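Local coordinates for putative aldehyde dehydrogenase AldY (Bacillus subtilis, PDB 4DNG), which probably oxidises aldehydes to carboxylates with NAD+ as cofactor, and may contribute to protecting the cell against stress from ethanol and related compounds, at residues A[273-278]-A[305-310]; A[312-317]-A[363-368]; A[327-332]-A[336-341]; A[371-376]-A[402-407]. All coordinates share one frame; numbering follows the deposited sequence.

Contact 1. Residues A[273-278]-A[305-310]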
# COMPACT_ATOMS: atom_id res chain seq x y z
N ASP A 273 7.39 -35.08 -11.58
CA ASP A 273 7.45 -35.25 -10.12
C ASP A 273 7.09 -33.97 -9.37
O ASP A 273 6.19 -33.98 -8.53
CB ASP A 273 8.84 -35.73 -9.67
CG ASP A 273 9.02 -37.24 -9.81
OD1 ASP A 273 8.04 -37.99 -9.58
OD2 ASP A 273 10.14 -37.67 -10.14
N ALA A 274 7.79 -32.88 -9.68
CA ALA A 274 7.52 -31.60 -9.04
C ALA A 274 6.09 -31.10 -9.29
O ALA A 274 5.54 -30.40 -8.44
CB ALA A 274 8.55 -30.56 -9.48
N ALA A 275 5.50 -31.45 -10.43
CA ALA A 275 4.10 -31.11 -10.72
C ALA A 275 3.09 -31.94 -9.90
O ALA A 275 2.00 -31.48 -9.60
CB ALA A 275 3.80 -31.23 -12.20
N ILE A 276 3.46 -33.18 -9.56
CA ILE A 276 2.61 -34.01 -8.70
C ILE A 276 2.59 -33.50 -7.25
O ILE A 276 1.51 -33.32 -6.68
CB ILE A 276 2.99 -35.50 -8.78
CG1 ILE A 276 2.13 -36.21 -9.81
CG2 ILE A 276 2.80 -36.20 -7.44
CD1 ILE A 276 2.68 -36.17 -11.20
N PHE A 277 3.78 -33.28 -6.68
CA PHE A 277 3.93 -32.78 -5.31
C PHE A 277 3.15 -31.48 -5.12
O PHE A 277 2.35 -31.37 -4.21
CB PHE A 277 5.43 -32.59 -4.95
CG PHE A 277 5.69 -32.25 -3.49
CD1 PHE A 277 5.83 -33.25 -2.53
CD2 PHE A 277 5.84 -30.92 -3.08
CE1 PHE A 277 6.07 -32.94 -1.19
CE2 PHE A 277 6.09 -30.60 -1.75
CZ PHE A 277 6.21 -31.62 -0.80
N GLY A 278 3.38 -30.52 -6.02
CA GLY A 278 2.69 -29.23 -6.01
C GLY A 278 1.19 -29.34 -6.16
O GLY A 278 0.44 -28.77 -5.35
N GLU A 305 2.09 -38.62 -20.75
CA GLU A 305 2.11 -40.04 -20.41
C GLU A 305 2.57 -40.28 -18.97
O GLU A 305 1.88 -40.95 -18.20
CB GLU A 305 3.00 -40.82 -21.38
CG GLU A 305 2.31 -41.20 -22.69
CD GLU A 305 1.51 -42.49 -22.61
OE1 GLU A 305 0.86 -42.76 -21.58
OE2 GLU A 305 1.53 -43.25 -23.61
N LYS A 306 3.72 -39.70 -18.62
CA LYS A 306 4.29 -39.84 -17.28
C LYS A 306 3.41 -39.22 -16.20
O LYS A 306 3.19 -39.84 -15.15
CB LYS A 306 5.70 -39.24 -17.24
CG LYS A 306 6.78 -40.26 -17.53
CD LYS A 306 8.04 -39.62 -18.08
CE LYS A 306 8.66 -40.54 -19.11
NZ LYS A 306 9.90 -39.95 -19.66
N PHE A 307 2.93 -38.00 -16.45
CA PHE A 307 2.08 -37.28 -15.49
C PHE A 307 0.75 -37.99 -15.31
O PHE A 307 0.28 -38.10 -14.19
CB PHE A 307 1.87 -35.81 -15.91
CG PHE A 307 1.08 -35.00 -14.91
CD1 PHE A 307 1.72 -34.36 -13.85
CD2 PHE A 307 -0.31 -34.90 -15.02
CE1 PHE A 307 0.98 -33.62 -12.91
CE2 PHE A 307 -1.05 -34.18 -14.09
CZ PHE A 307 -0.40 -33.54 -13.04
N THR A 308 0.16 -38.46 -16.41
CA THR A 308 -1.11 -39.22 -16.37
C THR A 308 -0.96 -40.54 -15.62
O THR A 308 -1.74 -40.83 -14.70
CB THR A 308 -1.69 -39.52 -17.77
OG1 THR A 308 -0.67 -40.11 -18.60
CG2 THR A 308 -2.21 -38.26 -18.43
N ALA A 309 0.02 -41.35 -16.01
CA ALA A 309 0.24 -42.63 -15.35
C ALA A 309 0.39 -42.43 -13.84
O ALA A 309 -0.23 -43.15 -13.05
CB ALA A 309 1.45 -43.35 -15.92
N ARG A 310 1.18 -41.43 -13.45
CA ARG A 310 1.54 -41.22 -12.04
C ARG A 310 0.34 -40.76 -11.20
O ARG A 310 0.15 -41.21 -10.07
CB ARG A 310 2.74 -40.25 -11.94
CG ARG A 310 3.29 -39.99 -10.54
CD ARG A 310 4.00 -41.19 -9.92
NE ARG A 310 4.48 -40.89 -8.56
CZ ARG A 310 3.75 -41.02 -7.45
NH1 ARG A 310 2.50 -41.45 -7.50
NH2 ARG A 310 4.30 -40.72 -6.28

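Contact 2. Residues A[312-317]-A[363-368]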
# COMPACT_ATOMS: atom_id res chain seq x y z
N LYS A 312 -2.80 -41.38 -11.86
CA LYS A 312 -3.73 -42.52 -11.78
C LYS A 312 -3.50 -43.44 -10.57
O LYS A 312 -4.41 -44.15 -10.15
CB LYS A 312 -3.67 -43.36 -13.08
CG LYS A 312 -4.29 -42.70 -14.31
CD LYS A 312 -5.30 -43.63 -14.98
CE LYS A 312 -6.66 -43.55 -14.28
NZ LYS A 312 -7.57 -44.70 -14.55
N GLN A 313 -2.28 -43.41 -10.03
CA GLN A 313 -1.88 -44.28 -8.91
C GLN A 313 -2.31 -43.72 -7.57
O GLN A 313 -2.65 -44.49 -6.66
CB GLN A 313 -0.36 -44.45 -8.88
CG GLN A 313 0.17 -45.65 -9.64
CD GLN A 313 1.56 -45.40 -10.21
OE1 GLN A 313 1.81 -45.64 -11.39
NE2 GLN A 313 2.46 -44.88 -9.38
N LEU A 314 -2.28 -42.39 -7.47
CA LEU A 314 -2.42 -41.70 -6.19
C LEU A 314 -3.56 -42.25 -5.34
O LEU A 314 -4.68 -42.41 -5.83
CB LEU A 314 -2.57 -40.19 -6.40
CG LEU A 314 -1.57 -39.49 -7.34
CD1 LEU A 314 -2.06 -38.08 -7.64
CD2 LEU A 314 -0.14 -39.49 -6.79
N PRO A 315 -3.26 -42.59 -4.07
CA PRO A 315 -4.27 -43.03 -3.08
C PRO A 315 -5.31 -41.97 -2.74
O PRO A 315 -4.97 -40.84 -2.41
CB PRO A 315 -3.42 -43.36 -1.84
CG PRO A 315 -2.10 -43.78 -2.41
CD PRO A 315 -1.89 -42.89 -3.61
N TYR A 316 -6.58 -42.35 -2.83
CA TYR A 316 -7.66 -41.44 -2.45
C TYR A 316 -8.51 -42.02 -1.31
O TYR A 316 -8.61 -43.24 -1.17
CB TYR A 316 -8.50 -41.06 -3.68
CG TYR A 316 -9.38 -42.17 -4.23
CD1 TYR A 316 -10.62 -42.46 -3.64
CD2 TYR A 316 -8.99 -42.90 -5.35
CE1 TYR A 316 -11.43 -43.46 -4.14
CE2 TYR A 316 -9.80 -43.90 -5.86
CZ TYR A 316 -11.02 -44.18 -5.25
OH TYR A 316 -11.83 -45.18 -5.75
N GLY A 317 -9.10 -41.16 -0.49
CA GLY A 317 -10.01 -41.63 0.55
C GLY A 317 -9.95 -40.89 1.87
O GLY A 317 -10.04 -39.66 1.91
N LEU A 363 -13.36 -36.02 -4.65
CA LEU A 363 -13.21 -36.26 -6.07
C LEU A 363 -11.77 -36.60 -6.47
O LEU A 363 -10.80 -35.98 -6.02
CB LEU A 363 -13.91 -35.22 -6.96
CG LEU A 363 -13.54 -33.76 -7.12
CD1 LEU A 363 -12.53 -33.59 -8.25
CD2 LEU A 363 -14.81 -33.01 -7.45
N THR A 364 -11.67 -37.65 -7.28
CA THR A 364 -10.42 -38.24 -7.70
C THR A 364 -9.92 -37.40 -8.84
O THR A 364 -10.74 -36.81 -9.56
CB THR A 364 -10.62 -39.66 -8.21
OG1 THR A 364 -11.62 -39.63 -9.23
CG2 THR A 364 -11.07 -40.60 -7.07
N PRO A 365 -8.59 -37.35 -9.03
CA PRO A 365 -7.97 -36.40 -9.96
C PRO A 365 -8.56 -36.45 -11.37
O PRO A 365 -8.89 -37.54 -11.87
CB PRO A 365 -6.49 -36.84 -9.98
CG PRO A 365 -6.29 -37.61 -8.73
CD PRO A 365 -7.60 -38.23 -8.38
N TYR A 366 -8.71 -35.28 -11.99
CA TYR A 366 -9.02 -35.16 -13.42
C TYR A 366 -7.87 -34.47 -14.13
O TYR A 366 -7.35 -33.46 -13.63
CB TYR A 366 -10.29 -34.34 -13.67
CG TYR A 366 -11.59 -34.98 -13.23
CD1 TYR A 366 -11.90 -35.13 -11.87
CD2 TYR A 366 -12.54 -35.40 -14.17
CE1 TYR A 366 -13.11 -35.69 -11.46
CE2 TYR A 366 -13.74 -35.96 -13.77
CZ TYR A 366 -14.03 -36.11 -12.42
OH TYR A 366 -15.22 -36.68 -12.03
N VAL A 367 -7.47 -34.99 -15.28
CA VAL A 367 -6.45 -34.32 -16.08
C VAL A 367 -6.99 -34.05 -17.48
O VAL A 367 -7.31 -34.98 -18.24
CB VAL A 367 -5.10 -35.10 -16.12
CG1 VAL A 367 -4.08 -34.34 -16.96
CG2 VAL A 367 -4.55 -35.34 -14.71
N PHE A 368 -7.12 -32.76 -17.79
CA PHE A 368 -7.46 -32.30 -19.13
C PHE A 368 -6.17 -31.99 -19.89
O PHE A 368 -5.21 -31.44 -19.32
CB PHE A 368 -8.33 -31.05 -19.05
CG PHE A 368 -9.73 -31.32 -18.58
CD1 PHE A 368 -10.69 -31.81 -19.46
CD2 PHE A 368 -10.09 -31.08 -17.25
CE1 PHE A 368 -11.99 -32.06 -19.03
CE2 PHE A 368 -11.39 -31.33 -16.81
CZ PHE A 368 -12.33 -31.82 -17.71

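Contact 3. Residues A[327-332]-A[336-341]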
# COMPACT_ATOMS: atom_id res chain seq x y z
N GLY A 327 -7.70 -36.46 -0.46
CA GLY A 327 -8.80 -36.53 0.47
C GLY A 327 -9.98 -35.71 -0.04
O GLY A 327 -10.03 -35.34 -1.22
N PRO A 328 -10.92 -35.39 0.86
CA PRO A 328 -12.18 -34.81 0.45
C PRO A 328 -12.02 -33.36 0.13
O PRO A 328 -11.05 -32.75 0.57
CB PRO A 328 -13.08 -34.99 1.68
CG PRO A 328 -12.17 -35.32 2.83
CD PRO A 328 -10.77 -35.46 2.32
N LEU A 329 -12.94 -32.80 -0.65
CA LEU A 329 -12.96 -31.34 -0.79
C LEU A 329 -13.63 -30.73 0.45
O LEU A 329 -14.42 -31.39 1.12
CB LEU A 329 -13.65 -30.90 -2.08
CG LEU A 329 -12.93 -31.28 -3.37
CD1 LEU A 329 -13.59 -30.63 -4.58
CD2 LEU A 329 -11.44 -30.92 -3.31
N ILE A 330 -13.31 -29.47 0.74
CA ILE A 330 -13.73 -28.80 1.96
C ILE A 330 -15.24 -28.90 2.28
O ILE A 330 -15.61 -29.07 3.43
CB ILE A 330 -13.25 -27.33 1.95
CG1 ILE A 330 -13.60 -26.58 3.25
CG2 ILE A 330 -13.83 -26.63 0.73
CD1 ILE A 330 -13.04 -27.20 4.52
N ASN A 331 -16.08 -28.81 1.26
CA ASN A 331 -17.53 -28.93 1.43
C ASN A 331 -18.23 -29.31 0.11
O ASN A 331 -17.59 -29.43 -0.94
CB ASN A 331 -18.11 -27.63 1.99
CG ASN A 331 -17.95 -26.46 1.04
OD1 ASN A 331 -18.23 -26.57 -0.15
ND2 ASN A 331 -17.47 -25.34 1.56
N GLU A 332 -19.55 -29.43 0.16
CA GLU A 332 -20.37 -29.82 -0.99
C GLU A 332 -20.45 -28.76 -2.09
O GLU A 332 -20.55 -29.11 -3.26
CB GLU A 332 -21.78 -30.17 -0.51
CG GLU A 332 -22.76 -30.60 -1.59
CD GLU A 332 -22.78 -32.09 -1.84
OE1 GLU A 332 -22.68 -32.87 -0.86
OE2 GLU A 332 -22.91 -32.49 -3.02
N GLU A 336 -19.78 -29.41 -6.31
CA GLU A 336 -20.71 -29.00 -7.38
C GLU A 336 -20.00 -28.00 -8.31
O GLU A 336 -20.13 -28.09 -9.53
CB GLU A 336 -22.01 -28.39 -6.80
CG GLU A 336 -22.67 -29.16 -5.66
CD GLU A 336 -23.68 -30.21 -6.10
OE1 GLU A 336 -23.86 -30.44 -7.32
OE2 GLU A 336 -24.32 -30.82 -5.20
N LYS A 337 -19.24 -27.09 -7.72
CA LYS A 337 -18.47 -26.10 -8.47
C LYS A 337 -17.41 -26.75 -9.35
O LYS A 337 -17.19 -26.32 -10.47
CB LYS A 337 -17.81 -25.09 -7.53
CG LYS A 337 -18.72 -23.95 -7.13
CD LYS A 337 -17.93 -22.77 -6.59
CE LYS A 337 -18.83 -21.58 -6.32
NZ LYS A 337 -18.05 -20.32 -6.33
N ALA A 338 -16.77 -27.79 -8.83
CA ALA A 338 -15.75 -28.50 -9.57
C ALA A 338 -16.38 -29.25 -10.74
O ALA A 338 -15.95 -29.12 -11.88
CB ALA A 338 -15.02 -29.47 -8.66
N LEU A 339 -17.41 -30.03 -10.43
CA LEU A 339 -18.08 -30.84 -11.41
C LEU A 339 -18.69 -30.01 -12.54
O LEU A 339 -18.58 -30.39 -13.70
CB LEU A 339 -19.14 -31.69 -10.75
CG LEU A 339 -18.59 -32.89 -9.98
CD1 LEU A 339 -19.74 -33.61 -9.27
CD2 LEU A 339 -17.82 -33.85 -10.87
N GLU A 340 -19.31 -28.88 -12.21
CA GLU A 340 -19.90 -28.02 -13.24
C GLU A 340 -18.82 -27.48 -14.18
O GLU A 340 -19.04 -27.37 -15.39
CB GLU A 340 -20.76 -26.89 -12.62
CG GLU A 340 -20.20 -25.48 -12.79
CD GLU A 340 -20.91 -24.43 -11.95
OE1 GLU A 340 -22.05 -24.68 -11.49
OE2 GLU A 340 -20.33 -23.34 -11.75
N ILE A 341 -17.64 -27.17 -13.63
CA ILE A 341 -16.47 -26.76 -14.41
C ILE A 341 -16.00 -27.88 -15.34
O ILE A 341 -15.58 -27.64 -16.47
CB ILE A 341 -15.31 -26.31 -13.48
CG1 ILE A 341 -15.61 -24.95 -12.83
CG2 ILE A 341 -13.98 -26.25 -14.21
CD1 ILE A 341 -16.22 -23.90 -13.76

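Contact 4. Residues A[371-376]-A[402-407]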
# COMPACT_ATOMS: atom_id res chain seq x y z
N ALA A 371 -5.33 -28.28 -23.86
CA ALA A 371 -6.20 -27.13 -23.68
C ALA A 371 -5.62 -25.82 -24.20
O ALA A 371 -4.40 -25.62 -24.17
CB ALA A 371 -6.54 -26.98 -22.21
N ASP A 372 -6.49 -24.93 -24.66
CA ASP A 372 -6.12 -23.55 -24.93
C ASP A 372 -5.77 -22.83 -23.63
O ASP A 372 -6.38 -23.09 -22.60
CB ASP A 372 -7.27 -22.82 -25.61
CG ASP A 372 -6.81 -21.87 -26.69
OD1 ASP A 372 -6.63 -22.35 -27.84
OD2 ASP A 372 -6.65 -20.65 -26.41
N ASN A 373 -4.79 -21.93 -23.67
CA ASN A 373 -4.42 -21.16 -22.49
C ASN A 373 -5.52 -20.14 -22.17
O ASN A 373 -5.64 -19.66 -21.04
CB ASN A 373 -3.06 -20.47 -22.70
CG ASN A 373 -2.50 -19.88 -21.41
OD1 ASN A 373 -2.37 -20.57 -20.41
ND2 ASN A 373 -2.16 -18.59 -21.44
N ASN A 374 -6.31 -19.82 -23.19
CA ASN A 374 -7.43 -18.89 -23.07
C ASN A 374 -8.75 -19.65 -22.88
O ASN A 374 -9.80 -19.26 -23.42
CB ASN A 374 -7.47 -17.99 -24.31
CG ASN A 374 -7.68 -16.53 -23.97
OD1 ASN A 374 -7.05 -15.99 -23.06
ND2 ASN A 374 -8.57 -15.87 -24.71
N SER A 375 -8.69 -20.72 -22.10
CA SER A 375 -9.83 -21.61 -21.89
C SER A 375 -10.47 -21.36 -20.55
O SER A 375 -9.84 -20.80 -19.65
CB SER A 375 -9.41 -23.07 -21.97
OG SER A 375 -9.38 -23.52 -23.31
N LYS A 376 -11.72 -21.79 -20.41
CA LYS A 376 -12.42 -21.68 -19.14
C LYS A 376 -11.70 -22.46 -18.04
O LYS A 376 -11.40 -21.91 -16.99
CB LYS A 376 -13.88 -22.08 -19.29
CG LYS A 376 -14.76 -20.93 -19.76
CD LYS A 376 -16.05 -21.41 -20.41
CE LYS A 376 -16.82 -20.25 -21.01
NZ LYS A 376 -17.82 -20.69 -22.02
N ALA A 402 2.22 -18.05 -19.79
CA ALA A 402 2.29 -17.96 -18.32
C ALA A 402 1.92 -16.57 -17.82
O ALA A 402 1.29 -16.43 -16.78
CB ALA A 402 3.67 -18.36 -17.82
N ASN A 403 2.36 -15.57 -18.56
CA ASN A 403 2.05 -14.19 -18.30
C ASN A 403 0.58 -13.86 -18.45
O ASN A 403 0.04 -13.10 -17.69
CB ASN A 403 2.89 -13.29 -19.19
CG ASN A 403 4.15 -12.83 -18.52
OD1 ASN A 403 4.19 -12.64 -17.32
ND2 ASN A 403 5.20 -12.64 -19.30
N ASP A 404 -0.06 -14.45 -19.44
CA ASP A 404 -1.39 -14.01 -19.82
C ASP A 404 -2.42 -14.58 -18.88
O ASP A 404 -3.08 -15.56 -19.17
CB ASP A 404 -1.68 -14.48 -21.25
CG ASP A 404 -3.15 -14.54 -21.57
OD1 ASP A 404 -3.95 -14.10 -20.73
OD2 ASP A 404 -3.50 -15.01 -22.66
N THR A 405 -2.52 -13.94 -17.72
CA THR A 405 -3.44 -14.32 -16.66
C THR A 405 -4.01 -13.08 -16.04
O THR A 405 -3.41 -12.02 -16.13
CB THR A 405 -2.69 -14.99 -15.54
OG1 THR A 405 -1.83 -14.02 -14.94
CG2 THR A 405 -1.86 -16.11 -16.08
N GLU A 406 -5.16 -13.21 -15.38
CA GLU A 406 -5.77 -12.09 -14.69
C GLU A 406 -4.69 -11.44 -13.80
O GLU A 406 -4.36 -10.26 -13.98
CB GLU A 406 -6.99 -12.56 -13.89
CG GLU A 406 -8.09 -13.17 -14.77
CD GLU A 406 -8.96 -14.20 -14.06
OE1 GLU A 406 -8.75 -14.46 -12.85
OE2 GLU A 406 -9.88 -14.75 -14.72
N TYR A 407 -4.14 -12.21 -12.86
CA TYR A 407 -2.96 -11.81 -12.09
C TYR A 407 -2.06 -13.02 -11.85
O TYR A 407 -2.51 -14.17 -11.91
CB TYR A 407 -3.33 -11.15 -10.75
CG TYR A 407 -4.20 -9.92 -10.89
CD1 TYR A 407 -3.64 -8.68 -11.22
CD2 TYR A 407 -5.58 -10.00 -10.71
CE1 TYR A 407 -4.44 -7.56 -11.36
CE2 TYR A 407 -6.38 -8.88 -10.85
CZ TYR A 407 -5.81 -7.67 -11.18
OH TYR A 407 -6.61 -6.56 -11.31

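Contact 1. Residues A[273-278]-A[305-310]
With its CG trans to the backbone N (chi1 -176°), Phe-307 swings its ring across to helix 268-281, where Ala-275 and Ile-276 meet it, while Arg-310, one turn on with nearly the same chi1 (-177°), lays its aliphatic root against Ile-276. The helices run in roughly the same direction: their short segments cross at -39° with axes 10.2 Å apart, and the closest CA atoms are those of Ile-276 and Phe-307. Ile-276 CD1 does most of the touching. It lies 3.3 Å from Phe-307 CD1, a tight approach, and 3.5 Å from CE1 of the same ring; it approaches the CD1-CE1 bond obliquely, the two side chains passing each other in opposite senses. Ala-275 CB comes to the same bond from the other side of the ring plane, 3.8 Å from Phe-307 CE1. Arg-310 bends at chi2, and its CG packs on Ile-276 CD1 at 3.9 Å. Val-272 and Phe-280 of helix 268-281 also pack on Phe-307. Helix 268-281 makes the beta-alpha-beta crossover between the parallel strands 258-262 and 290-296, and helix 297-313 follows the second of these. Toward the more exposed end of Arg-310, its NE stands 4.7 Å from Asp-273 OD1, which at most suggests a weak electrostatic attraction. The chemistry is thus apolar, and the helix pair rests on shape and burial.

Contact 2. Residues A[312-317]-A[363-368]
Thr-364 divides its work between two branches: OG1 is hydrogen-bonded to the backbone N of Lys-357, and CG2 is laid over the ring of Tyr-316. The first bond belongs to the beta hairpin in which strand 358-359 pairs antiparallel with strand 362-369; the second is a CH-pi contact tying that hairpin to the chain that leaves helix 297-313. Its evidence is geometric. CG2 of Thr-364 lies 3.6 Å from the centroid of the Tyr-316 ring, only 13° off the ring normal, and thus over the centre of a face. Within the ring, Tyr-316 CD2 is the atom nearest to Thr-364 CG2, at 3.5 Å. In Thr-364 the methyl is trans to the carbonyl carbon, and OG1 takes the place between backbone N and carbonyl (chi1 54°), which turns methyl and hydroxyl to their separate partners. Lys-357 also packs on Tyr-316, so the residue bonded to Thr-364 touches its ring partner too. Pro-365 packs on Val-311 of helix 297-313, and Leu-314 CD1 approaches Pro-365 CG loosely, at 4.4 Å.

Contact 3. Residues A[327-332]-A[336-341]
The chain turns from the loop of 327-332 into helix 332-347, where Glu-336 N donates to Glu-332 O over 3.2 Å with an N-H...O angle of 177°, the four-residue step of a helical first turn. Beside this backbone bond, the two glutamates bring their carboxylates together. Each chain is bent at chi2 (91° in Glu-332, -90° in Glu-336), which folds both ends back until Glu-332 OE2 and Glu-336 OE2 are 3.1 Å apart, their carboxylate planes well out of parallel. Both oxygens are acceptors, so this is a close approach of like charges and no bond in itself. Arg-358 NH2 forms a salt bridge with Glu-332 OE2 and probably offsets part of the repulsion, and the start of the helix may further ease the negative charge; a raised pKa for one of the acids is conceivable. Glu-336 also folds its CG against the carbonyl of Glu-332, 3.2 Å from the O atom. Farther along, the contact becomes apolar and loose: Leu-329 CD1 meets Ala-338 CB at 4.5 Å, and Leu-363 of strand 362-369 packs on both residues. Asn-331, immediately before the helix, accepts a hydrogen bond at OD1 from Gln-334 N. Glu-332, the first residue of the helix, is an acid at a place where negative charge suits the helix dipole. A side-chain oxygen binding the amide three residues on is the classical N-cap.

Contact 4. Residues A[371-376]-A[402-407]
The carboxylate of Asp-404 lies beside two amides, its plane turned 87° from that of Asn-373, nearly perpendicular, and 57° from that of Asn-374. Two turns meet here, a type I beta turn from Asp-372 to Ser-375 after strand 362-369 and an inverse gamma turn centred on Asp-404 just past helix 395-403. The distances show proximity without bonding. Asn-373 ND2 stands 3.9 Å from Asp-404 O and 4.0 Å from Asp-404 OD2, while Asn-374 OD1 comes to 3.7 Å from Asp-404 OD2. With chi1 of -168°, Asn-373 extends its amide toward the helix end, where ND2 is hydrogen-bonded to the backbone O of Met-401; OD1 has a weak bond to Arg-292. Asn-373 thereby links the loop to the last turn of the helix, with Asp-404 alongside its amide. The partner of Asn-374 OD1 is Gln-379 NE2, through a weak bond, and Gln-379 also packs on Asp-404. That weak bond may lessen the repulsion felt by Asn-374 OD1. Tyr-407, farther along, packs on Ala-246 of the second subunit, placing this loop near the dimer interface. Both turns have weak internal bonds: Asn-374 N reaches Asp-372 OD2 at 3.3 Å, an Asx-turn pairing, and Thr-405 N lies 2.7 Å from Asn-403 O.

Contacts 1 and 2 are mostly buried and share helix 297-313, which packs on helix 268-281 in the first and runs out toward strand 362-369 in the second; Phe-307 CE2 against Val-367 CG2, at 3.7 Å, joins them. Contact 3 is partly buried and reaches the same strand from helix 332-347, with Leu-363 CD2 at 3.8 Å from Ala-338 CB. Contact 4 is partly buried, two of its three touching residues being exposed; its centre is 21 to 24 Å from the other centres, though residues 371-376 follow closely after 363-368. The chemistry changes with place: apolar in contact 1, apolar with a CH-pi contact in contact 2, charged at a helix start in contact 3, and amide and carboxylate groups beside a helix end in contact 4.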